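Local coordinates for protein putative secreted lipase (Streptomyces sp. W007, PDB 5H6B) that probably hydrolyses the ester bonds of triacylglycerols, as a secreted, thermostable lipase of the alpha/beta-hydrolase superfamily, at residues Lys102-Asn116 with Ala125-Asn138. Sequence-based numbering, arbitrary orientation.
Sequences KADLVGHSQGGMMPN and ADKVNALVGIAPDN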
ATOM      1  N   LYS A 102     -10.288  11.164   9.767  1.00 54.44           N
ATOM      2  CA  LYS A 102      -9.929  10.193   8.743  1.00 55.64           C
ATOM      3  C   LYS A 102      -8.413  10.097   8.566  1.00 52.76           C
ATOM      4  O   LYS A 102      -7.670  11.053   8.814  1.00 51.51           O
ATOM      5  CB  LYS A 102     -10.585  10.565   7.405  1.00 56.73           C
ATOM      6  CG  LYS A 102     -12.106  10.466   7.390  1.00 58.19           C
ATOM      7  CD  LYS A 102     -12.677  10.959   6.074  1.00 58.44           C
ATOM      8  CE  LYS A 102     -14.073  10.417   5.828  1.00 59.20           C
ATOM      9  NZ  LYS A 102     -14.691  11.096   4.669  1.00 60.89           N
ATOM     10  N   ALA A 103      -7.981   8.925   8.126  1.00 49.62           N
ATOM     11  CA  ALA A 103      -6.595   8.674   7.760  1.00 49.91           C
ATOM     12  C   ALA A 103      -6.472   8.577   6.243  1.00 49.62           C
ATOM     13  O   ALA A 103      -7.445   8.246   5.562  1.00 50.42           O
ATOM     14  CB  ALA A 103      -6.144   7.376   8.401  1.00 49.78           C
ATOM     15  N   ASP A 104      -5.290   8.895   5.714  1.00 46.84           N
ATOM     16  CA  ASP A 104      -4.933   8.520   4.339  1.00 44.00           C
ATOM     17  C   ASP A 104      -4.063   7.252   4.383  1.00 44.35           C
ATOM     18  O   ASP A 104      -3.223   7.113   5.267  1.00 41.93           O
ATOM     19  CB  ASP A 104      -4.225   9.667   3.623  1.00 43.98           C
ATOM     20  CG  ASP A 104      -5.178  10.814   3.262  1.00 47.12           C
ATOM     21  OD1 ASP A 104      -6.350  10.557   2.909  1.00 46.38           O
ATOM     22  OD2 ASP A 104      -4.765  11.987   3.324  1.00 48.72           O
ATOM     23  N   LEU A 105      -4.298   6.328   3.449  1.00 44.89           N
ATOM     24  CA  LEU A 105      -3.600   5.041   3.391  1.00 44.23           C
ATOM     25  C   LEU A 105      -2.691   4.977   2.177  1.00 42.19           C
ATOM     26  O   LEU A 105      -3.115   5.317   1.075  1.00 38.81           O
ATOM     27  CB  LEU A 105      -4.605   3.881   3.348  1.00 46.27           C
ATOM     28  CG  LEU A 105      -5.013   3.312   4.706  1.00 49.86           C
ATOM     29  CD1 LEU A 105      -5.504   4.397   5.641  1.00 53.44           C
ATOM     30  CD2 LEU A 105      -6.074   2.240   4.540  1.00 53.51           C
ATOM     31  N   VAL A 106      -1.438   4.565   2.393  1.00 40.38           N
ATOM     32  CA  VAL A 106      -0.517   4.258   1.310  1.00 37.16           C
ATOM     33  C   VAL A 106      -0.048   2.818   1.479  1.00 37.43           C
ATOM     34  O   VAL A 106       0.437   2.446   2.542  1.00 34.77           O
ATOM     35  CB  VAL A 106       0.707   5.193   1.268  1.00 35.75           C
ATOM     36  CG1 VAL A 106       1.574   4.847   0.057  1.00 34.03           C
ATOM     37  CG2 VAL A 106       0.276   6.656   1.208  1.00 38.61           C
ATOM     38  N   GLY A 107      -0.173   2.027   0.417  1.00 35.09           N
ATOM     39  CA  GLY A 107       0.191   0.626   0.461  1.00 34.87           C
ATOM     40  C   GLY A 107       0.961   0.127  -0.749  1.00 34.00           C
ATOM     41  O   GLY A 107       0.706   0.537  -1.878  1.00 35.37           O
ATOM     42  N   HIS A 108       1.889  -0.786  -0.503  1.00 34.40           N
ATOM     43  CA  HIS A 108       2.716  -1.383  -1.549  1.00 33.54           C
ATOM     44  C   HIS A 108       2.276  -2.810  -1.779  1.00 32.61           C
ATOM     45  O   HIS A 108       2.194  -3.591  -0.818  1.00 29.61           O
ATOM     46  CB  HIS A 108       4.190  -1.364  -1.119  1.00 33.75           C
ATOM     47  CG  HIS A 108       5.133  -1.913  -2.152  1.00 34.92           C
ATOM     48  ND1 HIS A 108       6.391  -2.382  -1.842  1.00 34.83           N
ATOM     49  CD2 HIS A 108       4.987  -2.094  -3.484  1.00 33.54           C
ATOM     50  CE1 HIS A 108       6.980  -2.808  -2.942  1.00 34.02           C
ATOM     51  NE2 HIS A 108       6.147  -2.648  -3.950  1.00 32.18           N
ATOM     52  N   SER A 109       2.007  -3.154  -3.048  1.00 34.45           N
ATOM     53  CA  SER A 109       1.799  -4.553  -3.456  1.00 37.17           C
ATOM     54  C   SER A 109       0.569  -5.124  -2.746  1.00 36.22           C
ATOM     55  O   SER A 109      -0.475  -4.465  -2.770  1.00 36.19           O
ATOM     56  CB  SER A 109       3.073  -5.369  -3.198  1.00 37.57           C
ATOM     57  OG  SER A 109       2.954  -6.644  -3.780  1.00 40.79           O
ATOM     58  N   GLN A 110       0.674  -6.275  -2.068  1.00 34.83           N
ATOM     59  CA  GLN A 110      -0.425  -6.719  -1.184  1.00 35.48           C
ATOM     60  C   GLN A 110      -1.008  -5.604  -0.319  1.00 34.66           C
ATOM     61  O   GLN A 110      -2.226  -5.557  -0.118  1.00 35.29           O
ATOM     62  CB  GLN A 110      -0.018  -7.874  -0.267  1.00 35.58           C
ATOM     63  CG  GLN A 110      -1.172  -8.434   0.577  1.00 36.05           C
ATOM     64  CD  GLN A 110      -0.763  -9.581   1.507  1.00 37.58           C
ATOM     65  OE1 GLN A 110       0.258 -10.248   1.305  1.00 38.10           O
ATOM     66  NE2 GLN A 110      -1.573  -9.823   2.509  1.00 34.26           N
ATOM     67  N   GLY A 111      -0.168  -4.717   0.201  1.00 34.58           N
ATOM     68  CA  GLY A 111      -0.655  -3.649   1.073  1.00 35.26           C
ATOM     69  C   GLY A 111      -1.466  -2.556   0.395  1.00 36.66           C
ATOM     70  O   GLY A 111      -2.158  -1.800   1.065  1.00 37.89           O
ATOM     71  N   GLY A 112      -1.340  -2.428  -0.922  1.00 38.45           N
ATOM     72  CA  GLY A 112      -2.194  -1.540  -1.704  1.00 40.89           C
ATOM     73  C   GLY A 112      -3.537  -2.177  -2.046  1.00 40.22           C
ATOM     74  O   GLY A 112      -4.500  -1.468  -2.316  1.00 39.24           O
ATOM     75  N   MET A 113      -3.595  -3.510  -2.043  1.00 38.05           N
ATOM     76  CA  MET A 113      -4.825  -4.234  -2.353  1.00 38.52           C
ATOM     77  C   MET A 113      -5.673  -4.551  -1.120  1.00 38.79           C
ATOM     78  O   MET A 113      -6.867  -4.287  -1.116  1.00 38.48           O
ATOM     79  CB  MET A 113      -4.508  -5.512  -3.129  1.00 39.08           C
ATOM     80  CG  MET A 113      -5.717  -6.415  -3.342  1.00 39.82           C
ATOM     81  SD  MET A 113      -5.902  -7.585  -1.986  1.00 41.70           S
ATOM     82  CE  MET A 113      -4.723  -8.864  -2.419  1.00 39.43           C
ATOM     83  N   MET A 114      -5.060  -5.141  -0.100  1.00 38.17           N
ATOM     84  CA  MET A 114      -5.759  -5.549   1.130  1.00 37.92           C
ATOM     85  C   MET A 114      -6.690  -4.504   1.787  1.00 36.30           C
ATOM     86  O   MET A 114      -7.737  -4.888   2.281  1.00 35.46           O
ATOM     87  CB  MET A 114      -4.738  -6.067   2.169  1.00 39.29           C
ATOM     88  CG  MET A 114      -5.292  -6.332   3.569  1.00 39.00           C
ATOM     89  SD  MET A 114      -5.265  -4.869   4.607  1.00 39.21           S
ATOM     90  CE  MET A 114      -3.649  -5.044   5.369  1.00 41.60           C
ATOM     91  N   PRO A 115      -6.302  -3.208   1.846  1.00 35.28           N
ATOM     92  CA  PRO A 115      -7.219  -2.166   2.384  1.00 36.98           C
ATOM     93  C   PRO A 115      -8.607  -2.036   1.686  1.00 41.59           C
ATOM     94  O   PRO A 115      -9.567  -1.557   2.300  1.00 41.21           O
ATOM     95  CB  PRO A 115      -6.423  -0.881   2.200  1.00 36.39           C
ATOM     96  CG  PRO A 115      -4.991  -1.314   2.281  1.00 35.54           C
ATOM     97  CD  PRO A 115      -4.940  -2.679   1.655  1.00 35.59           C
ATOM     98  N   ASN A 116      -8.710  -2.469   0.431  1.00 40.10           N
ATOM     99  CA  ASN A 116     -10.000  -2.512  -0.255  1.00 41.45           C
ATOM    100  C   ASN A 116     -10.988  -3.470   0.422  1.00 44.99           C
ATOM    101  O   ASN A 116     -12.201  -3.238   0.387  1.00 43.91           O
ATOM    102  CB  ASN A 116      -9.808  -2.863  -1.726  1.00 42.29           C
ATOM    103  CG  ASN A 116      -8.983  -1.819  -2.460  1.00 42.53           C
ATOM    104  OD1 ASN A 116      -7.863  -2.081  -2.906  1.00 46.63           O
ATOM    105  ND2 ASN A 116      -9.515  -0.625  -2.562  1.00 40.59           N
ATOM    106  N   ALA A 125     -14.627   2.790   4.779  1.00 56.03           N
ATOM    107  CA  ALA A 125     -15.120   3.989   4.057  1.00 59.43           C
ATOM    108  C   ALA A 125     -15.267   5.220   4.975  1.00 59.51           C
ATOM    109  O   ALA A 125     -14.830   6.323   4.639  1.00 61.49           O
ATOM    110  CB  ALA A 125     -16.451   3.686   3.385  1.00 58.82           C
ATOM    111  N   ASP A 126     -15.854   5.004   6.144  1.00 58.69           N
ATOM    112  CA  ASP A 126     -16.046   6.071   7.122  1.00 65.29           C
ATOM    113  C   ASP A 126     -14.742   6.727   7.532  1.00 62.34           C
ATOM    114  O   ASP A 126     -14.665   7.944   7.599  1.00 62.60           O
ATOM    115  CB  ASP A 126     -16.766   5.538   8.375  1.00 67.53           C
ATOM    116  CG  ASP A 126     -18.190   5.116   8.091  1.00 69.29           C
ATOM    117  OD1 ASP A 126     -18.839   5.752   7.232  1.00 67.99           O
ATOM    118  OD2 ASP A 126     -18.662   4.144   8.719  1.00 75.93           O
ATOM    119  N   LYS A 127     -13.719   5.911   7.767  1.00 63.90           N
ATOM    120  CA  LYS A 127     -12.472   6.356   8.380  1.00 59.97           C
ATOM    121  C   LYS A 127     -11.340   6.703   7.396  1.00 57.30           C
ATOM    122  O   LYS A 127     -10.266   7.099   7.835  1.00 52.98           O
ATOM    123  CB  LYS A 127     -12.017   5.283   9.374  1.00 60.30           C
ATOM    124  CG  LYS A 127     -13.007   5.053  10.512  1.00 64.42           C
ATOM    125  CD  LYS A 127     -13.284   3.570  10.718  1.00 73.26           C
ATOM    126  CE  LYS A 127     -14.344   3.309  11.784  1.00 73.97           C
ATOM    127  NZ  LYS A 127     -14.418   1.859  12.136  1.00 75.29           N
ATOM    128  N   VAL A 128     -11.571   6.588   6.081  1.00 56.62           N
ATOM    129  CA  VAL A 128     -10.498   6.776   5.078  1.00 51.00           C
ATOM    130  C   VAL A 128     -10.880   7.736   3.944  1.00 48.43           C
ATOM    131  O   VAL A 128     -11.881   7.548   3.250  1.00 49.65           O
ATOM    132  CB  VAL A 128     -10.051   5.424   4.464  1.00 49.57           C
ATOM    133  CG1 VAL A 128      -9.052   5.620   3.332  1.00 47.56           C
ATOM    134  CG2 VAL A 128      -9.451   4.530   5.535  1.00 51.79           C
ATOM    135  N   ASN A 129     -10.012   8.716   3.728  1.00 44.21           N
ATOM    136  CA  ASN A 129     -10.163   9.721   2.680  1.00 44.91           C
ATOM    137  C   ASN A 129      -9.535   9.253   1.348  1.00 46.31           C
ATOM    138  O   ASN A 129     -10.154   9.368   0.290  1.00 44.08           O
ATOM    139  CB  ASN A 129      -9.529  11.036   3.161  1.00 43.79           C
ATOM    140  CG  ASN A 129      -9.334  12.046   2.049  1.00 45.57           C
ATOM    141  OD1 ASN A 129     -10.290  12.621   1.552  1.00 49.68           O
ATOM    142  ND2 ASN A 129      -8.097  12.281   1.667  1.00 44.54           N
ATOM    143  N   ALA A 130      -8.305   8.737   1.416  1.00 46.40           N
ATOM    144  CA  ALA A 130      -7.556   8.339   0.230  1.00 43.05           C
ATOM    145  C   ALA A 130      -6.799   7.024   0.426  1.00 43.57           C
ATOM    146  O   ALA A 130      -6.268   6.739   1.509  1.00 42.65           O
ATOM    147  CB  ALA A 130      -6.603   9.447  -0.208  1.00 42.28           C
ATOM    148  N   LEU A 131      -6.809   6.210  -0.629  1.00 40.78           N
ATOM    149  CA  LEU A 131      -6.031   5.002  -0.695  1.00 40.52           C
ATOM    150  C   LEU A 131      -5.108   5.103  -1.892  1.00 40.66           C
ATOM    151  O   LEU A 131      -5.567   5.104  -3.045  1.00 38.11           O
ATOM    152  CB  LEU A 131      -6.929   3.769  -0.837  1.00 40.01           C
ATOM    153  CG  LEU A 131      -6.187   2.435  -1.046  1.00 38.31           C
ATOM    154  CD1 LEU A 131      -5.144   2.157   0.035  1.00 38.36           C
ATOM    155  CD2 LEU A 131      -7.174   1.299  -1.137  1.00 38.81           C
ATOM    156  N   VAL A 132      -3.809   5.149  -1.604  1.00 40.19           N
ATOM    157  CA  VAL A 132      -2.769   5.168  -2.610  1.00 36.85           C
ATOM    158  C   VAL A 132      -2.120   3.801  -2.632  1.00 36.85           C
ATOM    159  O   VAL A 132      -1.595   3.342  -1.617  1.00 37.25           O
ATOM    160  CB  VAL A 132      -1.728   6.247  -2.292  1.00 37.53           C
ATOM    161  CG1 VAL A 132      -0.724   6.382  -3.428  1.00 37.00           C
ATOM    162  CG2 VAL A 132      -2.435   7.569  -2.007  1.00 37.55           C
ATOM    163  N   GLY A 133      -2.173   3.162  -3.799  1.00 37.00           N
ATOM    164  CA  GLY A 133      -1.625   1.842  -4.029  1.00 35.93           C
ATOM    165  C   GLY A 133      -0.415   1.966  -4.935  1.00 36.06           C
ATOM    166  O   GLY A 133      -0.501   2.582  -5.991  1.00 34.87           O
ATOM    167  N   ILE A 134       0.709   1.382  -4.507  1.00 33.31           N
ATOM    168  CA  ILE A 134       1.922   1.324  -5.289  1.00 33.56           C
ATOM    169  C   ILE A 134       2.087  -0.140  -5.650  1.00 32.67           C
ATOM    170  O   ILE A 134       2.155  -0.992  -4.774  1.00 32.67           O
ATOM    171  CB  ILE A 134       3.155   1.805  -4.493  1.00 33.47           C
ATOM    172  CG1 ILE A 134       2.864   3.118  -3.768  1.00 32.70           C
ATOM    173  CG2 ILE A 134       4.344   1.986  -5.425  1.00 33.79           C
ATOM    174  CD1 ILE A 134       4.021   3.617  -2.924  1.00 34.44           C
ATOM    175  N   ALA A 135       2.102  -0.411  -6.947  1.00 32.09           N
ATOM    176  CA  ALA A 135       2.096  -1.756  -7.493  1.00 33.04           C
ATOM    177  C   ALA A 135       1.088  -2.701  -6.834  1.00 32.14           C
ATOM    178  O   ALA A 135       1.414  -3.846  -6.558  1.00 33.74           O
ATOM    179  CB  ALA A 135       3.500  -2.332  -7.470  1.00 33.13           C
ATOM    180  N   PRO A 136      -0.150  -2.234  -6.588  1.00 34.25           N
ATOM    181  CA  PRO A 136      -1.103  -3.078  -5.850  1.00 34.57           C
ATOM    182  C   PRO A 136      -1.671  -4.225  -6.703  1.00 36.72           C
ATOM    183  O   PRO A 136      -2.029  -3.991  -7.866  1.00 35.21           O
ATOM    184  CB  PRO A 136      -2.209  -2.096  -5.501  1.00 34.89           C
ATOM    185  CG  PRO A 136      -2.226  -1.143  -6.660  1.00 34.67           C
ATOM    186  CD  PRO A 136      -0.803  -1.016  -7.110  1.00 36.03           C
ATOM    187  N   ASP A 137      -1.743  -5.446  -6.167  1.00 34.19           N
ATOM    188  CA  ASP A 137      -2.370  -6.542  -6.933  1.00 34.50           C
ATOM    189  C   ASP A 137      -3.882  -6.579  -6.754  1.00 35.05           C
ATOM    190  O   ASP A 137      -4.444  -7.533  -6.199  1.00 34.53           O
ATOM    191  CB  ASP A 137      -1.714  -7.903  -6.674  1.00 36.14           C
ATOM    192  CG  ASP A 137      -1.746  -8.346  -5.198  1.00 37.44           C
ATOM    193  OD1 ASP A 137      -1.829  -7.527  -4.250  1.00 35.91           O
ATOM    194  OD2 ASP A 137      -1.647  -9.564  -5.012  1.00 37.64           O
ATOM    195  N   ASN A 138      -4.553  -5.561  -7.302  1.00 36.71           N
ATOM    196  CA  ASN A 138      -5.987  -5.309  -6.997  1.00 35.96           C
ATOM    197  C   ASN A 138      -6.961  -6.370  -7.532  1.00 37.75           C
ATOM    198  O   ASN A 138      -8.076  -6.499  -7.006  1.00 35.82           O
ATOM    199  CB  ASN A 138      -6.407  -3.888  -7.424  1.00 36.32           C
ATOM    200  CG  ASN A 138      -6.045  -2.834  -6.376  1.00 37.05           C
ATOM    201  OD1 ASN A 138      -6.359  -3.005  -5.202  1.00 36.21           O
ATOM    202  ND2 ASN A 138      -5.419  -1.729  -6.798  1.00 35.14           N
TER
HETATM  203  O   HOH W   1      -4.862   0.297  -4.563  1.00 35.79           O
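The probable nucleophile elbow, the GxSxG turn from Gly107 to Gly111, is bonded to its neighbour strand where Ser109 N donates to Ile134 O (2.8 Å). Leading up to it, strands 103-108 and 130-134 run parallel, the axes of these short segments 12° apart, through alternating backbone bonds such as Leu105 N to Ala130 O and Val132 N to Leu105 O. Ser109 OG is hydrogen-bonded to His232 NE2, in keeping with a catalytic triad. The His108 ring turns an edge to strand 130-134, CD2 lying 3.3 Å from Ile134 O in the ring plane. The two strands are the central pair of an alpha/beta-hydrolase sheet, strand 103-108 being hydrogen-bonded along its other edge to strand 32-35. Past Ser109, Gly112 lets the helix come close to the sheet: its CA is 4.1 Å from Gly133 CA, and a CB would clash with Pro136 CB. A water donates to Gly112 O and accepts from Asn138 ND2, which also donates to Gln209 O. The Leu131 side chain leaves with CG opposite the backbone N (chi1 175°), which brings CD1 to within 3.8 Å of Leu105 CB and 3.9 Å of Pro115 CB. Beside Asp104, at the corner the chain turns at Asn129, Asn129 ND2 reaches the syn lone pair of Asp104 OD1 (2.8 Å), the two planes 48° apart, while OD2 forms a salt bridge with Arg30. A leucine in place of Asp104 would probably leave both Arg30 and the Asn129 amide without their acceptor.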